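Local coordinates for malarial CLPB2 atpase/hsp101 protein (Plasmodium falciparum, PDB 4IRF) that is probably an ATP-hydrolysing chaperone of the ClpA/ClpB family, represented by its N-terminal cargo-binding domain, which is linked to protein unfolding and translocation, at residues E66-D69 with I70-Q74; Q74-A77 with G78-D82. All blocks are in the same frame, centred on the assembly; numbering follows the deposited sequence.

Interaction 1: E66-D69 with I70-Q74; sequences EYID and IALEQ
Ile68 and Leu72 stand one turn apart on helix 61-74, an amphipathic alpha-helix of the mainly helical Clp N-terminal domain, and they illustrate how one helix can serve both core and solvent.

The backbone supplies four successive i to i+4 hydrogen bonds: Ile70 N to Glu66 O, Ala71 N to Tyr67 O, Leu72 N to Ile68 O and Glu73 N to Asp69 O. The third is the shortest, with Leu72 N 2.8 Å from Ile68 O. At Asp69 O the bond is the most bent of the four, its N-H...O angle being 147°.

Apolar contact follows the buried side. The methyl CG2 of Ile68 meets CD1 of Leu72 at 3.9 Å, the two side chains lying alongside each other and pointing the same way. Leu72 carries its CG beside its own backbone N (chi1 -70°), which brings that carbon to 3.3 Å from Ile68 O. Both residues pack on helix 37-46, where Ile68 touches Ser42 and Ala45 and Leu72 touches Ile38 and His39. Tyr67 and Ala71 face helix 125-133 instead, so the helix packs against two neighbours and leaves Glu66 and Ile70 at the surface.

A charged group marks the flank. Asp69 crosses Leu72, its OD1 lying 3.8 Å from the methyl CD1, while OD2 forms a salt bridge with Lys65 one turn earlier.

On the outward side, Ile70 lies back along the preceding turn. Its CG1 sits beside the backbone N, and the terminal methyl continues toward Glu66, whose CG is 4.2 Å from it; that same methyl, CD1 of Ile70, comes to 3.3 Å from Glu66 O.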
loop_
_atom_site.group_PDB
_atom_site.type_symbol
_atom_site.label_atom_id
_atom_site.label_comp_id
_atom_site.label_asym_id
_atom_site.label_seq_id
_atom_site.Cartn_x
_atom_site.Cartn_y
_atom_site.Cartn_z
ATOM N N GLU A 66 2.769 -13.052 -5.735
ATOM C CA GLU A 66 3.684 -13.450 -6.794
ATOM C C GLU A 66 4.004 -12.265 -7.724
ATOM O O GLU A 66 5.161 -12.043 -8.109
ATOM C CB GLU A 66 3.047 -14.649 -7.518
ATOM C CG GLU A 66 3.539 -14.997 -8.903
ATOM C CD GLU A 66 2.727 -16.156 -9.475
ATOM O OE1 GLU A 66 2.825 -17.278 -8.923
ATOM O OE2 GLU A 66 1.962 -15.935 -10.443
ATOM N N TYR A 67 2.993 -11.466 -8.059
ATOM C CA TYR A 67 3.236 -10.259 -8.846
ATOM C C TYR A 67 4.105 -9.270 -8.048
ATOM O O TYR A 67 4.971 -8.579 -8.594
ATOM C CB TYR A 67 1.909 -9.576 -9.197
ATOM C CG TYR A 67 1.209 -10.130 -10.436
ATOM C CD1 TYR A 67 1.802 -10.035 -11.688
ATOM C CD2 TYR A 67 -0.056 -10.691 -10.350
ATOM C CE1 TYR A 67 1.165 -10.520 -12.830
ATOM C CE2 TYR A 67 -0.709 -11.186 -11.482
ATOM C CZ TYR A 67 -0.094 -11.094 -12.718
ATOM O OH TYR A 67 -0.727 -11.578 -13.850
ATOM N N ILE A 68 3.831 -9.183 -6.758
ATOM C CA ILE A 68 4.528 -8.195 -5.919
ATOM C C ILE A 68 6.005 -8.568 -5.821
ATOM O O ILE A 68 6.884 -7.713 -5.994
ATOM C CB ILE A 68 3.908 -8.082 -4.519
ATOM C CG1 ILE A 68 2.511 -7.451 -4.627
ATOM C CG2 ILE A 68 4.806 -7.219 -3.610
ATOM C CD1 ILE A 68 1.710 -7.512 -3.372
ATOM N N ASP A 69 6.265 -9.852 -5.578
ATOM C CA ASP A 69 7.634 -10.338 -5.427
ATOM C C ASP A 69 8.440 -10.198 -6.711
ATOM O O ASP A 69 9.621 -9.838 -6.674
ATOM C CB ASP A 69 7.649 -11.769 -4.873
ATOM C CG ASP A 69 7.120 -11.846 -3.455
ATOM O OD1 ASP A 69 7.067 -10.800 -2.769
ATOM O OD2 ASP A 69 6.756 -12.948 -3.008
ATOM N N ILE A 70 7.810 -10.450 -7.852
ATOM C CA ILE A 70 8.459 -10.191 -9.135
ATOM C C ILE A 70 8.870 -8.719 -9.292
ATOM O O ILE A 70 9.998 -8.419 -9.691
ATOM C CB ILE A 70 7.578 -10.656 -10.321
ATOM C CG1 ILE A 70 7.615 -12.184 -10.421
ATOM C CG2 ILE A 70 8.015 -9.999 -11.619
ATOM C CD1 ILE A 70 6.375 -12.798 -11.105
ATOM N N ALA A 71 7.971 -7.805 -8.934
ATOM C CA ALA A 71 8.237 -6.375 -9.021
ATOM C C ALA A 71 9.277 -5.916 -7.991
ATOM O O ALA A 71 10.085 -5.035 -8.292
ATOM C CB ALA A 71 6.942 -5.586 -8.840
ATOM N N LEU A 72 9.232 -6.490 -6.789
ATOM C CA LEU A 72 10.244 -6.211 -5.769
ATOM C C LEU A 72 11.629 -6.580 -6.280
ATOM O O LEU A 72 12.587 -5.842 -6.066
ATOM C CB LEU A 72 9.978 -6.946 -4.470
ATOM C CG LEU A 72 8.777 -6.462 -3.653
ATOM C CD1 LEU A 72 8.527 -7.342 -2.457
ATOM C CD2 LEU A 72 9.043 -5.001 -3.222
ATOM N N GLU A 73 11.742 -7.708 -6.974
ATOM C CA GLU A 73 13.070 -8.162 -7.400
ATOM C C GLU A 73 13.567 -7.338 -8.571
ATOM O O GLU A 73 14.725 -6.927 -8.597
ATOM C CB GLU A 73 13.090 -9.660 -7.727
ATOM C CG GLU A 73 13.540 -10.558 -6.571
ATOM C CD GLU A 73 14.925 -10.210 -6.032
ATOM O OE1 GLU A 73 15.747 -9.658 -6.785
ATOM O OE2 GLU A 73 15.183 -10.495 -4.839
ATOM N N GLN A 74 12.673 -7.049 -9.507
ATOM C CA GLN A 74 13.004 -6.201 -10.655
ATOM C C GLN A 74 13.527 -4.829 -10.249
ATOM O O GLN A 74 14.372 -4.242 -10.933
ATOM C CB GLN A 74 11.777 -5.991 -11.529
ATOM C CG GLN A 74 11.293 -7.211 -12.262
ATOM C CD GLN A 74 10.233 -6.838 -13.279
ATOM O OE1 GLN A 74 9.263 -6.134 -12.961
ATOM N NE2 GLN A 74 10.423 -7.278 -14.516
#

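Interaction 2: Q74-A77 with G78-D82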
loop_
_atom_site.group_PDB
_atom_site.type_symbol
_atom_site.label_atom_id
_atom_site.label_comp_id
_atom_site.label_asym_id
_atom_site.label_seq_id
_atom_site.Cartn_x
_atom_site.Cartn_y
_atom_site.Cartn_z
ATOM N N GLN A 74 12.673 -7.049 -9.507
ATOM C CA GLN A 74 13.004 -6.201 -10.655
ATOM C C GLN A 74 13.527 -4.829 -10.249
ATOM O O GLN A 74 14.372 -4.242 -10.933
ATOM C CB GLN A 74 11.777 -5.991 -11.529
ATOM C CG GLN A 74 11.293 -7.211 -12.262
ATOM C CD GLN A 74 10.233 -6.838 -13.279
ATOM O OE1 GLN A 74 9.263 -6.134 -12.961
ATOM N NE2 GLN A 74 10.423 -7.278 -14.516
ATOM N N THR A 75 13.007 -4.306 -9.146
ATOM C CA THR A 75 13.354 -2.956 -8.713
ATOM C C THR A 75 14.372 -2.935 -7.587
ATOM O O THR A 75 14.631 -1.860 -7.030
ATOM C CB THR A 75 12.090 -2.158 -8.297
ATOM O OG1 THR A 75 11.440 -2.828 -7.213
ATOM C CG2 THR A 75 11.135 -2.051 -9.477
ATOM N N ARG A 76 14.956 -4.097 -7.283
ATOM C CA ARG A 76 15.959 -4.242 -6.214
ATOM C C ARG A 76 17.105 -3.263 -6.417
ATOM O O ARG A 76 17.610 -3.116 -7.536
ATOM C CB ARG A 76 16.517 -5.678 -6.168
ATOM C CG ARG A 76 17.576 -5.883 -5.074
ATOM C CD ARG A 76 18.150 -7.279 -5.053
ATOM N NE ARG A 76 17.245 -8.272 -4.481
ATOM C CZ ARG A 76 17.116 -8.496 -3.177
ATOM N NH1 ARG A 76 17.800 -7.769 -2.304
ATOM N NH2 ARG A 76 16.280 -9.423 -2.735
ATOM N N ALA A 77 17.503 -2.587 -5.335
ATOM C CA ALA A 77 18.521 -1.541 -5.424
ATOM C C ALA A 77 19.873 -2.019 -4.889
ATOM O O ALA A 77 20.900 -1.333 -5.059
ATOM C CB ALA A 77 18.053 -0.306 -4.677
ATOM N N GLY A 78 19.866 -3.176 -4.235
ATOM C CA GLY A 78 21.074 -3.744 -3.659
ATOM C C GLY A 78 20.803 -4.928 -2.758
ATOM O O GLY A 78 19.656 -5.346 -2.571
ATOM N N ALA A 79 21.865 -5.500 -2.202
ATOM C CA ALA A 79 21.733 -6.517 -1.167
ATOM C C ALA A 79 21.041 -5.911 0.053
ATOM O O ALA A 79 21.022 -4.687 0.204
ATOM C CB ALA A 79 23.096 -7.058 -0.814
ATOM N N PRO A 80 20.446 -6.747 0.921
ATOM C CA PRO A 80 19.803 -6.180 2.115
ATOM C C PRO A 80 20.682 -5.191 2.897
ATOM O O PRO A 80 21.864 -5.466 3.126
ATOM C CB PRO A 80 19.511 -7.419 2.959
ATOM C CG PRO A 80 19.243 -8.473 1.937
ATOM C CD PRO A 80 20.203 -8.202 0.809
ATOM N N LEU A 81 20.127 -4.038 3.263
ATOM C CA LEU A 81 20.842 -3.063 4.086
ATOM C C LEU A 81 20.728 -3.482 5.550
ATOM O O LEU A 81 19.766 -4.160 5.936
ATOM C CB LEU A 81 20.258 -1.655 3.892
ATOM C CG LEU A 81 20.078 -1.180 2.448
ATOM C CD1 LEU A 81 19.528 0.247 2.349
ATOM C CD2 LEU A 81 21.375 -1.294 1.706
ATOM N N ASP A 82 21.711 -3.096 6.364
ATOM C CA ASP A 82 21.640 -3.360 7.803
ATOM C C ASP A 82 20.340 -2.799 8.360
ATOM O O ASP A 82 20.025 -1.629 8.149
ATOM C CB ASP A 82 22.851 -2.772 8.544
ATOM C CG ASP A 82 23.550 -1.672 7.755
ATOM O OD1 ASP A 82 23.239 -1.495 6.555
ATOM O OD2 ASP A 82 24.438 -1.001 8.328
#
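Beyond helix 61-74 the backbone leaves helical geometry at Thr75, extends at Arg76, kinks at Ala77 and stretches out again at Gly78 before running on as an extended segment without regular secondary structure. Against this open path, the side chain of Arg76 provides the local tie between the two halves.

An N-H of Arg76 NH1 is donated to Gly78 O, 3.1 Å from NH1. The bond is fairly straight, with an N-H...O angle of 159°, and the oxygen sits at the edge of the guanidinium, close to its plane. Seen from the acceptor, NH1 is tilted by about 21° from the carbonyl plane.

The shape of the arginine explains how a residue so near in sequence can close this link. With CG and CD both in extended positions, the chain first runs out from the backbone past Gly78, CG passing 3.3 Å from Gly78 O. A bend at chi3 (-75°) then turns the guanidinium so that its NH1 edge meets the same oxygen. The aliphatic stem and the charged end thus both lie against one backbone oxygen. Pro80 approaches obliquely, its ring CD lying 4.0 Å from Arg76 NH1.

The remaining polar reach of Arg76 ties the loop to its surroundings. NH2 forms a salt bridge with Glu73 on the last turn of the helix, and NH1 also donates to Ser29 O, so two carbonyl oxygens share one nitrogen. One residue earlier, Thr75 OG1 bonds to Ala71 O, and backbone bonds join Ala77 to Tyr30 and Leu81 to Lys28.

Together these features describe a surface connection leaving a helix C-terminus, in which one arginine bridges the last helical turn and the extended linker toward strand 88-89 of the Clp N-terminal domain.

Interactions 1 and 2 succeed one another along the chain, sharing Gln74, with centres about 13 Å apart. Interaction 1 is partly buried: a regular helix whose inner residues join helices 37-46 and 125-133, and whose order comes from repeated main-chain bonding supplemented by apolar packing. Interaction 2 lies at the surface, about 19 Å from the centre of the chain against about 14 Å for the other, and between its two segments has a single side-chain-to-backbone bond. Arg76 of interaction 2, by reaching back to Glu73 of interaction 1, links the two. Here cohesion passes from backbone repetition within the helix to individual polar links where the helix ends.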